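Local coordinates for thymidylate kinase (Ehrlichia chaffeensis, PDB 3LD9), which probably phosphorylates dTMP to dTDP with ATP as phosphate donor, in the de novo and salvage routes to dTTP, at residues L40-L45 against N52-T57. Numbering follows the deposited sequence.
Sequences LLAEYL and NNVVLT
Val54 meets the helix through both of its methyl branches. Val54 CG2 reaches the end of segment 40-45, where it lies 3.9 Å from the carbonyl carbon of Leu45. The same Val54 CG2 is 4.2 Å from the CB of Leu45. Val54 CG1 turns to the preceding helical turn and sits 4.1 Å from the O of Ala42. From Val54 CG1 to the CB of Ala42 is 4.4 Å. The first torsion explains this split: CG1 is anti to the backbone N (chi1 -179°), while CG2 is anti to the carbonyl carbon. The methyl of Ala42 touches two strand residues, Val54 and Leu56. Leu56 CD2 comes within 4.1 Å of the CB of Ala42. Val54 and Leu56 both point toward the helix, whereas Val55, between them, points away.

The axes of helix segment 40-45 and strand segment 54-57 run almost antiparallel, at 171°, and approach to 8.9 Å. The small side chain of Ala42 is consistent with this spacing, with its CA 6.5 Å from that of Leu56. The O of Ala42 also accepts a hydrogen bond from Ser46. Ile111 of the adjacent strand 109-113 also touches Ala42, Val54 and Leu56. Leu45 also packs on Ile24 of strand 22-27.

Helix 34-49 begins within the predicted ATP-binding P-loop and connects through a short turn to edge strand 54-58 of the chain's parallel sheet. The side-chain pairs are apolar, and the methyls of Val54 also rest against the backbone carbonyls of Ala42 and Leu45. The direct fit between the segments probably rests on van der Waals packing rather than on directed polar bonds.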
ATOM      1  N   LEU A  40      12.284   0.449  23.311  1.00 28.02           N
ATOM      2  CA  LEU A  40      12.240   0.863  24.708  1.00 28.80           C
ATOM      3  C   LEU A  40      11.728   2.292  24.862  1.00 27.67           C
ATOM      4  O   LEU A  40      10.902   2.558  25.720  1.00 27.12           O
ATOM      5  CB  LEU A  40      13.622   0.729  25.364  1.00 29.33           C
ATOM      6  CG  LEU A  40      14.158  -0.693  25.536  1.00 30.51           C
ATOM      7  CD1 LEU A  40      15.598  -0.640  26.048  1.00 30.30           C
ATOM      8  CD2 LEU A  40      13.289  -1.485  26.502  1.00 29.81           C
ATOM      9  N   LEU A  41      12.221   3.210  24.035  1.00 27.03           N
ATOM     10  CA  LEU A  41      11.730   4.575  24.083  1.00 26.70           C
ATOM     11  C   LEU A  41      10.239   4.651  23.705  1.00 26.74           C
ATOM     12  O   LEU A  41       9.494   5.447  24.300  1.00 25.29           O
ATOM     13  CB  LEU A  41      12.551   5.488  23.177  1.00 26.32           C
ATOM     14  CG  LEU A  41      12.206   6.974  23.272  1.00 26.23           C
ATOM     15  CD1 LEU A  41      12.445   7.462  24.727  1.00 24.83           C
ATOM     16  CD2 LEU A  41      12.966   7.836  22.212  1.00 24.49           C
ATOM     17  N   ALA A  42       9.824   3.840  22.723  1.00 25.81           N
ATOM     18  CA  ALA A  42       8.406   3.781  22.308  1.00 27.23           C
ATOM     19  C   ALA A  42       7.496   3.370  23.481  1.00 28.54           C
ATOM     20  O   ALA A  42       6.433   3.938  23.690  1.00 28.52           O
ATOM     21  CB  ALA A  42       8.209   2.827  21.140  1.00 25.74           C
ATOM     22  N   GLU A  43       7.938   2.389  24.251  1.00 30.47           N
ATOM     23  CA  GLU A  43       7.207   1.970  25.432  1.00 32.54           C
ATOM     24  C   GLU A  43       7.199   3.097  26.458  1.00 32.46           C
ATOM     25  O   GLU A  43       6.153   3.468  26.987  1.00 33.33           O
ATOM     26  CB  GLU A  43       7.849   0.742  26.036  1.00 33.74           C
ATOM     27  CG  GLU A  43       7.701  -0.488  25.178  1.00 37.80           C
ATOM     28  CD  GLU A  43       8.576  -1.647  25.662  1.00 43.60           C
ATOM     29  OE1 GLU A  43       8.937  -2.511  24.817  1.00 47.84           O
ATOM     30  OE2 GLU A  43       8.914  -1.676  26.872  1.00 47.03           O
ATOM     31  N   TYR A  44       8.375   3.645  26.723  1.00 32.25           N
ATOM     32  CA  TYR A  44       8.519   4.731  27.695  1.00 32.86           C
ATOM     33  C   TYR A  44       7.584   5.940  27.376  1.00 32.49           C
ATOM     34  O   TYR A  44       6.871   6.446  28.260  1.00 32.01           O
ATOM     35  CB  TYR A  44       9.988   5.176  27.794  1.00 32.35           C
ATOM     36  CG  TYR A  44      10.182   6.298  28.774  1.00 33.52           C
ATOM     37  CD1 TYR A  44      10.042   6.084  30.139  1.00 33.82           C
ATOM     38  CD2 TYR A  44      10.453   7.581  28.339  1.00 32.23           C
ATOM     39  CE1 TYR A  44      10.178   7.113  31.029  1.00 33.86           C
ATOM     40  CE2 TYR A  44      10.579   8.615  29.216  1.00 32.77           C
ATOM     41  CZ  TYR A  44      10.451   8.380  30.563  1.00 34.69           C
ATOM     42  OH  TYR A  44      10.600   9.429  31.436  1.00 35.08           O
ATOM     43  N   LEU A  45       7.594   6.383  26.124  1.00 31.11           N
ATOM     44  CA  LEU A  45       6.774   7.515  25.712  1.00 31.07           C
ATOM     45  C   LEU A  45       5.281   7.165  25.563  1.00 31.35           C
ATOM     46  O   LEU A  45       4.419   8.027  25.789  1.00 31.07           O
ATOM     47  CB  LEU A  45       7.345   8.145  24.434  1.00 30.15           C
ATOM     48  CG  LEU A  45       8.735   8.771  24.597  1.00 30.62           C
ATOM     49  CD1 LEU A  45       9.250   9.374  23.276  1.00 29.67           C
ATOM     50  CD2 LEU A  45       8.765   9.835  25.704  1.00 29.82           C
ATOM     51  N   ASN A  52      -1.728   5.759  21.281  1.00 35.07           N
ATOM     52  CA  ASN A  52      -2.228   6.341  20.025  1.00 35.01           C
ATOM     53  C   ASN A  52      -1.354   7.485  19.506  1.00 33.08           C
ATOM     54  O   ASN A  52      -1.385   7.819  18.322  1.00 32.29           O
ATOM     55  CB  ASN A  52      -3.665   6.852  20.200  1.00 36.88           C
ATOM     56  CG  ASN A  52      -4.669   5.729  20.493  1.00 40.83           C
ATOM     57  OD1 ASN A  52      -4.408   4.549  20.212  1.00 44.94           O
ATOM     58  ND2 ASN A  52      -5.826   6.098  21.054  1.00 43.00           N
ATOM     59  N   ASN A  53      -0.579   8.077  20.410  1.00 31.76           N
ATOM     60  CA  ASN A  53       0.166   9.267  20.128  1.00 30.84           C
ATOM     61  C   ASN A  53       1.648   9.014  19.887  1.00 29.12           C
ATOM     62  O   ASN A  53       2.424   9.965  19.784  1.00 28.30           O
ATOM     63  CB  ASN A  53      -0.091  10.267  21.262  1.00 31.62           C
ATOM     64  CG  ASN A  53      -1.567  10.650  21.340  1.00 33.82           C
ATOM     65  OD1 ASN A  53      -2.157  10.986  20.318  1.00 34.18           O
ATOM     66  ND2 ASN A  53      -2.181  10.531  22.531  1.00 32.47           N
ATOM     67  N   VAL A  54       2.021   7.738  19.775  1.00 28.03           N
ATOM     68  CA  VAL A  54       3.409   7.336  19.528  1.00 26.76           C
ATOM     69  C   VAL A  54       3.420   6.332  18.391  1.00 26.36           C
ATOM     70  O   VAL A  54       2.746   5.292  18.445  1.00 26.84           O
ATOM     71  CB  VAL A  54       4.081   6.727  20.787  1.00 27.54           C
ATOM     72  CG1 VAL A  54       5.551   6.331  20.537  1.00 24.40           C
ATOM     73  CG2 VAL A  54       3.987   7.697  21.952  1.00 28.32           C
ATOM     74  N   VAL A  55       4.142   6.685  17.330  1.00 25.02           N
ATOM     75  CA  VAL A  55       4.213   5.892  16.130  1.00 24.62           C
ATOM     76  C   VAL A  55       5.631   5.351  16.031  1.00 23.62           C
ATOM     77  O   VAL A  55       6.577   6.112  15.918  1.00 23.56           O
ATOM     78  CB  VAL A  55       3.901   6.765  14.888  1.00 24.70           C
ATOM     79  CG1 VAL A  55       4.101   5.959  13.586  1.00 24.22           C
ATOM     80  CG2 VAL A  55       2.469   7.356  14.967  1.00 25.89           C
ATOM     81  N   LEU A  56       5.788   4.039  16.127  1.00 23.87           N
ATOM     82  CA  LEU A  56       7.108   3.404  15.998  1.00 22.55           C
ATOM     83  C   LEU A  56       7.202   2.863  14.591  1.00 21.55           C
ATOM     84  O   LEU A  56       6.328   2.133  14.167  1.00 20.39           O
ATOM     85  CB  LEU A  56       7.279   2.251  17.000  1.00 22.97           C
ATOM     86  CG  LEU A  56       8.631   1.499  16.934  1.00 23.85           C
ATOM     87  CD1 LEU A  56       9.782   2.453  17.210  1.00 23.85           C
ATOM     88  CD2 LEU A  56       8.661   0.329  17.931  1.00 25.15           C
ATOM     89  N   THR A  57       8.280   3.196  13.889  1.00 21.12           N
ATOM     90  CA  THR A  57       8.466   2.779  12.515  1.00 20.79           C
ATOM     91  C   THR A  57       9.965   2.533  12.257  1.00 21.62           C
ATOM     92  O   THR A  57      10.781   2.643  13.166  1.00 19.80           O
ATOM     93  CB  THR A  57       7.827   3.834  11.597  1.00 20.91           C
ATOM     94  OG1 THR A  57       7.707   3.333  10.256  1.00 22.68           O
ATOM     95  CG2 THR A  57       8.596   5.188  11.640  1.00 19.35           C
TER